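Local coordinates for protein SnoK (Streptomyces nogalater, PDB 5EPA) that acts as a non-heme iron, 2-oxoglutarate-dependent carbocyclase in the biosynthesis of nogalamycin, at residues E58-K63 with H79-A84; P98-I103 with V238-A243; R113-D118 with G138-E143; L256-P261 with E268-V273. All blocks are in the same frame, centred on the assembly; numbering follows the deposited sequence.

From the N terminus, interaction 1 closes a short loop of 15 residues, setting helix 47-64 against strand 76-81. Interaction 2 then opens at helix 98-108 and closes on strand 233-242 after 134 intervening residues. Interaction 3, between strand 112-122 and the loop at 138-143, lies wholly within that long span. Interaction 4 follows all of them and closes a six-residue gap in the C-terminal loop. Strands 76-81, 112-122 and 233-242 lie side by side in one antiparallel sheet, which ties interactions 1, 2 and 3 together. Interaction 4 joins them through Phe270, Pro271 and Val273, which lie against residues of the latter two strands.

Interaction 1. Residues E58-K63 with H79-A84; sequences EEVLEK and HYVAQA
Val60 and Leu61 meet Val81 without a flat group between them, so the contact has no ring faces or edges: it is made of methyl groups alone. Val81 stands between the two helix residues and gives one branch to each. Its CG1 lies 3.9 Å from Val60 CG1, and its CG2 lies 3.8 Å from Leu61 CD2. Both valines hold CG1 opposite the backbone N (chi1 171° in Val60, 177° in Val81), which brings these two branches to face each other at a slant. The CB of Leu61 does not aim straight at the strand, yet its CD2 reaches Val81. The backbones come near enough for such short side chains, with the CA atoms of Leu61 and Val81 7.1 Å apart. All three residues are buried, and the contact is purely apolar. Val60 also touches Ile119, and Leu61 reaches Met234, which places this end of helix 47-64 against strands 76-81, 112-122 and 233-242 of the main sheet of this cupin-type fold. Tyr80, which points away from the helix, rests on Trp69 of the 2-oxoglutarate pocket. Backbone bonds from Val81 to Ile119 hold the strand against its neighbour 112-122.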
loop_
_atom_site.group_PDB
_atom_site.type_symbol
_atom_site.label_atom_id
_atom_site.label_comp_id
_atom_site.label_asym_id
_atom_site.label_seq_id
_atom_site.Cartn_x
_atom_site.Cartn_y
_atom_site.Cartn_z
ATOM N N GLU A 58 -12.901 -11.931 -0.929
ATOM C CA GLU A 58 -13.535 -12.819 0.049
ATOM C C GLU A 58 -13.255 -14.289 -0.318
ATOM O O GLU A 58 -12.994 -15.105 0.566
ATOM C CB GLU A 58 -15.044 -12.531 0.192
ATOM C CG GLU A 58 -15.363 -11.292 1.061
ATOM C CD GLU A 58 -16.755 -10.689 0.808
ATOM O OE1 GLU A 58 -17.588 -11.268 0.037
ATOM O OE2 GLU A 58 -17.025 -9.619 1.420
ATOM N N GLU A 59 -13.294 -14.617 -1.602
ATOM C CA GLU A 59 -12.971 -15.960 -2.034
ATOM C C GLU A 59 -11.518 -16.321 -1.697
ATOM O O GLU A 59 -11.247 -17.417 -1.197
ATOM C CB GLU A 59 -13.225 -16.153 -3.531
ATOM C CG GLU A 59 -14.710 -16.182 -3.900
ATOM C CD GLU A 59 -14.945 -16.109 -5.394
ATOM O OE1 GLU A 59 -14.367 -16.932 -6.130
ATOM O OE2 GLU A 59 -15.672 -15.197 -5.846
ATOM N N VAL A 60 -10.597 -15.391 -1.916
ATOM C CA VAL A 60 -9.207 -15.638 -1.566
ATOM C C VAL A 60 -9.025 -15.865 -0.033
ATOM O O VAL A 60 -8.359 -16.798 0.397
ATOM C CB VAL A 60 -8.333 -14.489 -2.016
ATOM C CG1 VAL A 60 -6.937 -14.637 -1.475
ATOM C CG2 VAL A 60 -8.319 -14.393 -3.518
ATOM N N LEU A 61 -9.661 -15.029 0.777
ATOM C CA LEU A 61 -9.595 -15.206 2.211
ATOM C C LEU A 61 -10.078 -16.606 2.616
ATOM O O LEU A 61 -9.516 -17.222 3.494
ATOM C CB LEU A 61 -10.398 -14.123 2.940
ATOM C CG LEU A 61 -9.782 -12.711 2.933
ATOM C CD1 LEU A 61 -10.843 -11.664 3.202
ATOM C CD2 LEU A 61 -8.639 -12.611 3.924
ATOM N N GLU A 62 -11.164 -17.042 2.030
ATOM C CA GLU A 62 -11.743 -18.325 2.387
ATOM C C GLU A 62 -10.806 -19.467 1.991
ATOM O O GLU A 62 -10.591 -20.396 2.740
ATOM C CB GLU A 62 -13.156 -18.476 1.779
ATOM C CG GLU A 62 -13.782 -19.836 2.061
ATOM C CD GLU A 62 -13.562 -20.971 1.052
ATOM O OE1 GLU A 62 -12.739 -20.865 0.103
ATOM O OE2 GLU A 62 -14.219 -22.036 1.240
ATOM N N LYS A 63 -10.223 -19.357 0.818
ATOM C CA LYS A 63 -9.401 -20.416 0.235
ATOM C C LYS A 63 -7.983 -20.505 0.824
ATOM O O LYS A 63 -7.493 -21.574 1.155
ATOM C CB LYS A 63 -9.264 -20.148 -1.257
ATOM C CG LYS A 63 -8.468 -21.265 -1.934
ATOM C CD LYS A 63 -8.473 -21.216 -3.460
ATOM C CE LYS A 63 -7.210 -21.894 -3.979
ATOM N NZ LYS A 63 -7.319 -22.203 -5.412
ATOM N N HIS A 79 -5.486 -8.111 9.311
ATOM C CA HIS A 79 -5.522 -9.485 8.729
ATOM C C HIS A 79 -5.195 -9.347 7.272
ATOM O O HIS A 79 -5.798 -8.497 6.594
ATOM C CB HIS A 79 -6.865 -10.158 8.870
ATOM C CG HIS A 79 -7.091 -10.753 10.208
ATOM N ND1 HIS A 79 -8.275 -10.607 10.891
ATOM C CD2 HIS A 79 -6.284 -11.481 11.012
ATOM C CE1 HIS A 79 -8.190 -11.218 12.065
ATOM N NE2 HIS A 79 -6.995 -11.776 12.150
ATOM N N TYR A 80 -4.260 -10.157 6.771
ATOM C CA TYR A 80 -3.862 -9.998 5.391
ATOM C C TYR A 80 -3.663 -11.299 4.629
ATOM O O TYR A 80 -3.505 -12.359 5.216
ATOM C CB TYR A 80 -2.591 -9.150 5.294
ATOM C CG TYR A 80 -1.339 -9.841 5.769
ATOM C CD1 TYR A 80 -0.950 -9.781 7.078
ATOM C CD2 TYR A 80 -0.497 -10.493 4.869
ATOM C CE1 TYR A 80 0.235 -10.386 7.518
ATOM C CE2 TYR A 80 0.690 -11.102 5.301
ATOM C CZ TYR A 80 1.038 -11.046 6.632
ATOM O OH TYR A 80 2.181 -11.636 7.063
ATOM N N VAL A 81 -3.685 -11.176 3.304
ATOM C CA VAL A 81 -3.195 -12.206 2.395
ATOM C C VAL A 81 -2.196 -11.547 1.469
ATOM O O VAL A 81 -2.529 -10.577 0.808
ATOM C CB VAL A 81 -4.289 -12.821 1.556
ATOM C CG1 VAL A 81 -3.696 -13.844 0.555
ATOM C CG2 VAL A 81 -5.303 -13.498 2.441
ATOM N N ALA A 82 -0.955 -12.037 1.471
ATOM C CA ALA A 82 0.119 -11.447 0.661
ATOM C C ALA A 82 0.130 -12.065 -0.758
ATOM O O ALA A 82 -0.452 -13.107 -0.992
ATOM C CB ALA A 82 1.447 -11.686 1.332
ATOM N N GLN A 83 0.758 -11.355 -1.701
ATOM C CA GLN A 83 0.765 -11.744 -3.129
ATOM C C GLN A 83 -0.648 -12.070 -3.600
ATOM O O GLN A 83 -0.880 -13.012 -4.364
ATOM C CB GLN A 83 1.668 -12.948 -3.367
ATOM C CG GLN A 83 3.155 -12.632 -3.307
ATOM C CD GLN A 83 3.635 -12.309 -1.906
ATOM O OE1 GLN A 83 4.150 -11.215 -1.651
ATOM N NE2 GLN A 83 3.468 -13.244 -0.988
ATOM N N ALA A 84 -1.583 -11.287 -3.117
ATOM C CA ALA A 84 -2.980 -11.633 -3.198
ATOM C C ALA A 84 -3.499 -11.696 -4.609
ATOM O O ALA A 84 -4.313 -12.560 -4.925
ATOM C CB ALA A 84 -3.836 -10.631 -2.375
#

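Interaction 2. Residues P98-I103 with V238-A243; sequences PEISGI and VVYMDA
Tyr240 reaches from its strand to helix 98-108 and sets its hydroxyl end against Ile100 and Ser101. Its CG lies opposite the carbonyl carbon (chi1 -64°), a setting that carries the ring outward from the strand to the helix. The OH atom is 3.6 Å from Ile100 CG2, with the two side chains at about a right angle. Ile100 keeps its longer arm, CG1, beside the backbone N (chi1 -63°), which leaves CG2 as the branch that meets the tyrosine. Ser101 approaches the ring obliquely with its CB, 3.7 Å from Tyr240 OH and 4.0 Å from Tyr240 CE1. Its OG bonds back to His97 O, one turn earlier. Val238 CG1 sits 3.5 Å above one face of the Tyr240 ring, toward its rim. The buried hydroxyl is satisfied by a hydrogen bond to Val95 O. A phenylalanine in place of Tyr240 would probably leave that carbonyl without its partner and open a gap beside Ile100 CG2. The ring is also bordered by Val114 and Ala150 of the two flanking strands and by Val273, while Ile100 reaches Ile152; helix 98-108 is thus packed on the main sheet.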
loop_
_atom_site.group_PDB
_atom_site.type_symbol
_atom_site.label_atom_id
_atom_site.label_comp_id
_atom_site.label_asym_id
_atom_site.label_seq_id
_atom_site.Cartn_x
_atom_site.Cartn_y
_atom_site.Cartn_z
ATOM N N PRO A 98 -6.924 -0.443 -15.737
ATOM C CA PRO A 98 -6.371 0.640 -16.553
ATOM C C PRO A 98 -6.337 1.985 -15.854
ATOM O O PRO A 98 -5.399 2.748 -16.041
ATOM C CB PRO A 98 -7.314 0.703 -17.753
ATOM C CG PRO A 98 -7.995 -0.643 -17.791
ATOM C CD PRO A 98 -8.070 -1.111 -16.385
ATOM N N GLU A 99 -7.353 2.291 -15.056
ATOM C CA GLU A 99 -7.375 3.570 -14.406
ATOM C C GLU A 99 -6.457 3.594 -13.190
ATOM O O GLU A 99 -5.659 4.522 -13.018
ATOM C CB GLU A 99 -8.810 3.984 -14.048
ATOM C CG GLU A 99 -9.816 3.859 -15.203
ATOM C CD GLU A 99 -9.380 4.502 -16.517
ATOM O OE1 GLU A 99 -8.357 5.251 -16.586
ATOM O OE2 GLU A 99 -10.088 4.278 -17.512
ATOM N N ILE A 100 -6.538 2.595 -12.328
ATOM C CA ILE A 100 -5.704 2.592 -11.138
ATOM C C ILE A 100 -4.221 2.607 -11.524
ATOM O O ILE A 100 -3.447 3.359 -10.951
ATOM C CB ILE A 100 -5.980 1.371 -10.233
ATOM C CG1 ILE A 100 -7.419 1.387 -9.717
ATOM C CG2 ILE A 100 -5.001 1.349 -9.070
ATOM C CD1 ILE A 100 -7.804 0.117 -8.968
ATOM N N SER A 101 -3.819 1.694 -12.427
ATOM C CA SER A 101 -2.412 1.516 -12.751
ATOM C C SER A 101 -1.965 2.660 -13.636
ATOM O O SER A 101 -0.839 3.121 -13.538
ATOM C CB SER A 101 -2.116 0.137 -13.411
ATOM O OG SER A 101 -2.741 0.009 -14.658
ATOM N N GLY A 102 -2.844 3.141 -14.491
ATOM C CA GLY A 102 -2.509 4.310 -15.317
ATOM C C GLY A 102 -2.309 5.603 -14.496
ATOM O O GLY A 102 -1.452 6.432 -14.810
ATOM N N ILE A 103 -3.114 5.768 -13.449
ATOM C CA ILE A 103 -2.949 6.897 -12.540
ATOM C C ILE A 103 -1.633 6.756 -11.796
ATOM O O ILE A 103 -0.905 7.711 -11.661
ATOM C CB ILE A 103 -4.133 7.007 -11.540
ATOM C CG1 ILE A 103 -5.379 7.508 -12.279
ATOM C CG2 ILE A 103 -3.796 7.958 -10.394
ATOM C CD1 ILE A 103 -6.660 7.269 -11.517
ATOM N N VAL A 238 -1.829 -2.225 -3.371
ATOM C CA VAL A 238 -1.023 -2.682 -4.495
ATOM C C VAL A 238 0.317 -1.931 -4.530
ATOM O O VAL A 238 0.312 -0.709 -4.622
ATOM C CB VAL A 238 -1.744 -2.435 -5.837
ATOM C CG1 VAL A 238 -0.930 -3.004 -6.989
ATOM C CG2 VAL A 238 -3.086 -3.069 -5.817
ATOM N N VAL A 239 1.446 -2.652 -4.525
ATOM C CA VAL A 239 2.751 -1.979 -4.574
ATOM C C VAL A 239 3.236 -1.994 -5.994
ATOM O O VAL A 239 3.402 -3.065 -6.590
ATOM C CB VAL A 239 3.769 -2.656 -3.675
ATOM C CG1 VAL A 239 5.108 -2.004 -3.814
ATOM C CG2 VAL A 239 3.317 -2.607 -2.226
ATOM N N TYR A 240 3.376 -0.810 -6.570
ATOM C CA TYR A 240 3.930 -0.624 -7.907
ATOM C C TYR A 240 5.391 -0.183 -7.752
ATOM O O TYR A 240 5.663 0.905 -7.243
ATOM C CB TYR A 240 3.146 0.424 -8.682
ATOM C CG TYR A 240 1.698 0.071 -8.985
ATOM C CD1 TYR A 240 1.386 -0.816 -10.000
ATOM C CD2 TYR A 240 0.678 0.632 -8.291
ATOM C CE1 TYR A 240 0.091 -1.145 -10.282
ATOM C CE2 TYR A 240 -0.646 0.319 -8.560
ATOM C CZ TYR A 240 -0.943 -0.571 -9.553
ATOM O OH TYR A 240 -2.262 -0.890 -9.850
ATOM N N MET A 241 6.315 -1.051 -8.154
ATOM C CA MET A 241 7.709 -0.791 -7.975
ATOM C C MET A 241 8.315 -0.218 -9.232
ATOM O O MET A 241 7.777 -0.356 -10.321
ATOM C CB MET A 241 8.432 -2.061 -7.566
ATOM C CG MET A 241 8.463 -3.171 -8.631
ATOM S SD MET A 241 9.223 -4.676 -8.032
ATOM C CE MET A 241 8.788 -5.764 -9.404
ATOM N N ASP A 242 9.455 0.412 -9.081
ATOM C CA ASP A 242 10.263 0.825 -10.208
ATOM C C ASP A 242 10.478 -0.380 -11.140
ATOM O O ASP A 242 10.752 -1.504 -10.680
ATOM C CB ASP A 242 11.607 1.337 -9.709
ATOM C CG ASP A 242 11.465 2.574 -8.787
ATOM O OD1 ASP A 242 11.454 3.707 -9.327
ATOM O OD2 ASP A 242 11.393 2.450 -7.534
ATOM N N ALA A 243 10.362 -0.152 -12.445
ATOM C CA ALA A 243 10.397 -1.248 -13.418
ATOM C C ALA A 243 11.728 -2.005 -13.507
ATOM O O ALA A 243 11.793 -3.092 -14.091
ATOM C CB ALA A 243 9.996 -0.742 -14.780
#

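Interaction 3. Residues R113-D118 with G138-E143; sequences RVYSSD and GLPLNE
Tyr115 enters a bend of Leu139, Pro140 and Leu141, and apolar contacts make up most of the meeting. Leu139 CD2, Pro140 CD and Leu141 CD2 all approach obliquely from one side of the ring plane. Leu139 CD2 is 3.7 Å from Tyr115 CE2, the two side chains running past each other in opposite senses. Leu141 CD2 is 4.3 Å from Tyr115 CE1. Pro140 takes the end of the ring, its CD 4.0 Å from Tyr115 CZ. The hydroxyl also meets carbon here: Tyr115 OH is 3.3 Å from Pro140 CG. With CG trans to the backbone N (chi1 165°), the ring is carried over to this bend. Replacing Tyr115 by an alanine is likely to open a gap beside the two leucines and take away one of the groups packed on Pro140. The backbone shapes both sides: Pro140 centres an inverse gamma turn, closed by a weak Leu141 N to Leu139 O bond, while Tyr115 and Ser116 form a classic beta bulge opposite Val239. Leu139 follows shortly after the metal ligands His133 and Asp135, its side chain about 8 Å from the iron, so the contact joins the main sheet to the loop beyond the HxD motif of the iron site.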
loop_
_atom_site.group_PDB
_atom_site.type_symbol
_atom_site.label_atom_id
_atom_site.label_comp_id
_atom_site.label_asym_id
_atom_site.label_seq_id
_atom_site.Cartn_x
_atom_site.Cartn_y
_atom_site.Cartn_z
ATOM N N ARG A 113 6.330 -1.630 -12.408
ATOM C CA ARG A 113 5.857 -3.007 -12.442
ATOM C C ARG A 113 5.035 -3.252 -11.196
ATOM O O ARG A 113 5.249 -2.629 -10.182
ATOM C CB ARG A 113 7.015 -4.013 -12.417
ATOM C CG ARG A 113 7.811 -4.175 -13.695
ATOM C CD ARG A 113 9.020 -5.059 -13.452
ATOM N NE ARG A 113 9.834 -5.142 -14.652
ATOM C CZ ARG A 113 9.561 -5.924 -15.700
ATOM N NH1 ARG A 113 8.457 -6.693 -15.720
ATOM N NH2 ARG A 113 10.377 -5.926 -16.753
ATOM N N VAL A 114 4.144 -4.237 -11.268
ATOM C CA VAL A 114 3.482 -4.731 -10.046
ATOM C C VAL A 114 4.460 -5.593 -9.227
ATOM O O VAL A 114 4.996 -6.570 -9.735
ATOM C CB VAL A 114 2.256 -5.571 -10.371
ATOM C CG1 VAL A 114 1.590 -6.048 -9.092
ATOM C CG2 VAL A 114 1.263 -4.763 -11.180
ATOM N N TYR A 115 4.721 -5.181 -7.988
ATOM C CA TYR A 115 5.559 -5.931 -7.068
ATOM C C TYR A 115 4.728 -6.979 -6.363
ATOM O O TYR A 115 5.122 -8.137 -6.273
ATOM C CB TYR A 115 6.263 -5.055 -5.996
ATOM C CG TYR A 115 6.806 -5.904 -4.862
ATOM C CD1 TYR A 115 7.809 -6.804 -5.079
ATOM C CD2 TYR A 115 6.245 -5.879 -3.613
ATOM C CE1 TYR A 115 8.287 -7.636 -4.076
ATOM C CE2 TYR A 115 6.729 -6.696 -2.590
ATOM C CZ TYR A 115 7.751 -7.598 -2.857
ATOM O OH TYR A 115 8.208 -8.446 -1.854
ATOM N N SER A 116 3.598 -6.558 -5.827
ATOM C CA SER A 116 2.752 -7.436 -5.029
ATOM C C SER A 116 1.454 -6.723 -4.736
ATOM O O SER A 116 1.278 -5.534 -5.063
ATOM C CB SER A 116 3.417 -7.794 -3.700
ATOM O OG SER A 116 2.739 -8.851 -3.063
ATOM N N SER A 117 0.538 -7.453 -4.113
ATOM C CA SER A 117 -0.625 -6.829 -3.516
ATOM C C SER A 117 -1.005 -7.556 -2.253
ATOM O O SER A 117 -0.626 -8.729 -2.064
ATOM C CB SER A 117 -1.788 -6.777 -4.512
ATOM O OG SER A 117 -2.515 -7.985 -4.588
ATOM N N ASP A 118 -1.790 -6.888 -1.425
ATOM C CA ASP A 118 -2.275 -7.495 -0.209
ATOM C C ASP A 118 -3.749 -7.212 0.001
ATOM O O ASP A 118 -4.211 -6.095 -0.234
ATOM C CB ASP A 118 -1.565 -6.928 1.009
ATOM C CG ASP A 118 -0.132 -7.372 1.104
ATOM O OD1 ASP A 118 0.711 -6.808 0.385
ATOM O OD2 ASP A 118 0.166 -8.271 1.922
ATOM N N GLY A 138 10.463 -2.067 4.677
ATOM C CA GLY A 138 10.086 -3.472 4.602
ATOM C C GLY A 138 9.990 -4.129 3.218
ATOM O O GLY A 138 9.575 -5.283 3.112
ATOM N N LEU A 139 10.369 -3.416 2.160
ATOM C CA LEU A 139 10.406 -3.985 0.810
ATOM C C LEU A 139 11.762 -4.589 0.534
ATOM O O LEU A 139 12.781 -3.949 0.756
ATOM C CB LEU A 139 10.121 -2.923 -0.240
ATOM C CG LEU A 139 8.642 -2.502 -0.344
ATOM C CD1 LEU A 139 8.514 -1.255 -1.192
ATOM C CD2 LEU A 139 7.741 -3.584 -0.908
ATOM N N PRO A 140 11.797 -5.845 0.081
ATOM C CA PRO A 140 13.061 -6.573 -0.143
ATOM C C PRO A 140 13.644 -6.227 -1.506
ATOM O O PRO A 140 13.895 -7.111 -2.344
ATOM C CB PRO A 140 12.626 -8.024 -0.058
ATOM C CG PRO A 140 11.229 -8.006 -0.641
ATOM C CD PRO A 140 10.622 -6.690 -0.223
ATOM N N LEU A 141 13.869 -4.935 -1.718
ATOM C CA LEU A 141 14.263 -4.386 -2.993
ATOM C C LEU A 141 15.389 -3.378 -2.874
ATOM O O LEU A 141 15.547 -2.751 -1.839
ATOM C CB LEU A 141 13.095 -3.683 -3.661
ATOM C CG LEU A 141 11.833 -4.510 -3.837
ATOM C CD1 LEU A 141 10.765 -3.625 -4.405
ATOM C CD2 LEU A 141 12.031 -5.703 -4.764
ATOM N N ASN A 142 16.218 -3.322 -3.918
ATOM C CA ASN A 142 17.169 -2.257 -4.099
ATOM C C ASN A 142 16.573 -1.336 -5.092
ATOM O O ASN A 142 15.615 -1.684 -5.801
ATOM C CB ASN A 142 18.450 -2.688 -4.766
ATOM C CG ASN A 142 19.297 -3.523 -3.874
ATOM O OD1 ASN A 142 19.607 -3.102 -2.770
ATOM N ND2 ASN A 142 19.734 -4.708 -4.367
ATOM N N GLU A 143 17.167 -0.157 -5.171
ATOM C CA GLU A 143 17.008 0.648 -6.367
ATOM C C GLU A 143 15.646 1.348 -6.383
ATOM O O GLU A 143 14.991 1.528 -7.447
ATOM C CB GLU A 143 17.242 -0.238 -7.601
ATOM C CG GLU A 143 18.033 0.513 -8.593
ATOM C CD GLU A 143 19.435 0.827 -8.112
ATOM O OE1 GLU A 143 20.153 -0.052 -7.568
ATOM O OE2 GLU A 143 19.830 1.994 -8.300
#

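Interaction 4. Residues L256-P261 with E268-V273; sequences LSRLSP and ELFPLV
A type I beta turn from Leu256 to Leu259, closed by Leu259 N to Leu256 O at 3.0 Å, presents Leu256 and Arg258 to Leu269 and Phe270. Arg258 carries its guanidinium across to the second segment. Its CG is flanked by N and C (chi1 66°), and the side chain runs out straight as far as NE. NH2 then lies 3.4 Å from Leu269 CD1 and 3.4 Å from Phe270 CE2. The guanidinium and ring planes are 15° apart, but NH2 approaches the ring obliquely instead of lying squarely over it. The turn belongs to the irregular C-terminal loop that follows strand 246-247, and its partner 268-273 comes back along strand 112-122 with backbone bonds that pair Pro271 with Val114 and Val273 with Leu112. Leu256 works at the ring's edge, its CD2 near the ring plane and 3.8 Å from Phe270 CZ. Over one face, toward the rim, Leu269 CB stands 4.2 Å above the ring plane. The contact is graded in burial, Leu256 and Phe270 lying inside and Arg258 and Leu269 on the exposed side. Phe270 packs further on Met241, and its O accepts a hydrogen bond from Arg113 NH1.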
loop_
_atom_site.group_PDB
_atom_site.type_symbol
_atom_site.label_atom_id
_atom_site.label_comp_id
_atom_site.label_asym_id
_atom_site.label_seq_id
_atom_site.Cartn_x
_atom_site.Cartn_y
_atom_site.Cartn_z
ATOM N N LEU A 256 10.367 -15.114 -2.287
ATOM C CA LEU A 256 11.370 -14.813 -3.326
ATOM C C LEU A 256 12.564 -15.757 -3.260
ATOM O O LEU A 256 13.626 -15.457 -3.777
ATOM C CB LEU A 256 11.858 -13.362 -3.177
ATOM C CG LEU A 256 10.793 -12.265 -3.305
ATOM C CD1 LEU A 256 11.406 -10.921 -3.060
ATOM C CD2 LEU A 256 10.126 -12.268 -4.674
ATOM N N SER A 257 12.368 -16.940 -2.696
ATOM C CA SER A 257 13.433 -17.929 -2.581
ATOM C C SER A 257 14.084 -18.318 -3.904
ATOM O O SER A 257 15.249 -18.707 -3.929
ATOM C CB SER A 257 12.904 -19.204 -1.922
ATOM O OG SER A 257 11.821 -19.723 -2.676
ATOM N N ARG A 258 13.343 -18.232 -4.997
ATOM C CA ARG A 258 13.894 -18.637 -6.316
ATOM C C ARG A 258 14.903 -17.612 -6.835
ATOM O O ARG A 258 15.632 -17.886 -7.756
ATOM C CB ARG A 258 12.770 -18.893 -7.349
ATOM C CG ARG A 258 11.987 -17.627 -7.717
ATOM C CD ARG A 258 10.549 -17.863 -8.184
ATOM N NE ARG A 258 9.848 -16.597 -8.503
ATOM C CZ ARG A 258 9.356 -15.738 -7.601
ATOM N NH1 ARG A 258 9.478 -15.983 -6.294
ATOM N NH2 ARG A 258 8.739 -14.623 -7.997
ATOM N N LEU A 259 14.961 -16.429 -6.226
ATOM C CA LEU A 259 15.859 -15.367 -6.717
ATOM C C LEU A 259 17.183 -15.278 -5.951
ATOM O O LEU A 259 17.269 -15.653 -4.787
ATOM C CB LEU A 259 15.183 -14.000 -6.645
ATOM C CG LEU A 259 13.865 -13.808 -7.362
ATOM C CD1 LEU A 259 13.418 -12.382 -7.093
ATOM C CD2 LEU A 259 13.975 -14.045 -8.849
ATOM N N SER A 260 18.197 -14.765 -6.629
ATOM C CA SER A 260 19.470 -14.428 -6.001
ATOM C C SER A 260 19.574 -12.916 -5.811
ATOM O O SER A 260 19.020 -12.145 -6.597
ATOM C CB SER A 260 20.639 -14.889 -6.881
ATOM O OG SER A 260 20.652 -16.277 -7.037
ATOM N N PRO A 261 20.313 -12.476 -4.787
ATOM C CA PRO A 261 20.500 -11.037 -4.579
ATOM C C PRO A 261 20.938 -10.290 -5.829
ATOM O O PRO A 261 21.839 -10.763 -6.541
ATOM C CB PRO A 261 21.625 -10.983 -3.544
ATOM C CG PRO A 261 21.451 -12.242 -2.759
ATOM C CD PRO A 261 20.890 -13.273 -3.690
ATOM N N GLU A 268 6.154 -12.808 -15.553
ATOM C CA GLU A 268 4.704 -12.797 -15.380
ATOM C C GLU A 268 4.253 -12.479 -13.974
ATOM O O GLU A 268 3.158 -11.963 -13.802
ATOM C CB GLU A 268 4.103 -14.148 -15.777
ATOM C CG GLU A 268 4.343 -14.580 -17.201
ATOM C CD GLU A 268 4.319 -16.103 -17.270
ATOM O OE1 GLU A 268 4.115 -16.734 -16.173
ATOM O OE2 GLU A 268 4.491 -16.647 -18.387
ATOM N N LEU A 269 5.067 -12.800 -12.978
ATOM C CA LEU A 269 4.709 -12.479 -11.591
ATOM C C LEU A 269 4.909 -10.995 -11.226
ATOM O O LEU A 269 4.351 -10.527 -10.271
ATOM C CB LEU A 269 5.456 -13.375 -10.593
ATOM C CG LEU A 269 5.172 -14.874 -10.746
ATOM C CD1 LEU A 269 5.908 -15.654 -9.668
ATOM C CD2 LEU A 269 3.671 -15.198 -10.668
ATOM N N PHE A 270 5.656 -10.273 -12.041
ATOM C CA PHE A 270 5.939 -8.879 -11.798
ATOM C C PHE A 270 5.681 -8.071 -13.072
ATOM O O PHE A 270 6.585 -7.482 -13.650
ATOM C CB PHE A 270 7.403 -8.741 -11.340
ATOM C CG PHE A 270 7.760 -9.581 -10.135
ATOM C CD1 PHE A 270 7.226 -9.311 -8.906
ATOM C CD2 PHE A 270 8.647 -10.642 -10.243
ATOM C CE1 PHE A 270 7.529 -10.074 -7.792
ATOM C CE2 PHE A 270 8.969 -11.416 -9.130
ATOM C CZ PHE A 270 8.413 -11.110 -7.895
ATOM N N PRO A 271 4.423 -8.013 -13.516
ATOM C CA PRO A 271 4.128 -7.503 -14.856
ATOM C C PRO A 271 4.254 -5.996 -14.965
ATOM O O PRO A 271 3.977 -5.269 -14.005
ATOM C CB PRO A 271 2.671 -7.895 -15.062
ATOM C CG PRO A 271 2.122 -8.050 -13.671
ATOM C CD PRO A 271 3.237 -8.614 -12.879
ATOM N N LEU A 272 4.693 -5.558 -16.135
ATOM C CA LEU A 272 4.815 -4.148 -16.466
ATOM C C LEU A 272 3.460 -3.485 -16.509
ATOM O O LEU A 272 2.521 -4.052 -17.014
ATOM C CB LEU A 272 5.462 -3.931 -17.827
ATOM C CG LEU A 272 6.977 -3.927 -17.899
ATOM C CD1 LEU A 272 7.405 -4.076 -19.346
ATOM C CD2 LEU A 272 7.572 -2.661 -17.281
ATOM N N VAL A 273 3.400 -2.262 -15.971
ATOM C CA VAL A 273 2.244 -1.413 -16.115
ATOM C C VAL A 273 2.320 -0.714 -17.457
ATOM O O VAL A 273 3.319 -0.059 -17.755
ATOM C CB VAL A 273 2.207 -0.338 -15.015
ATOM C CG1 VAL A 273 1.055 0.640 -15.257
ATOM C CG2 VAL A 273 2.054 -0.996 -13.658
#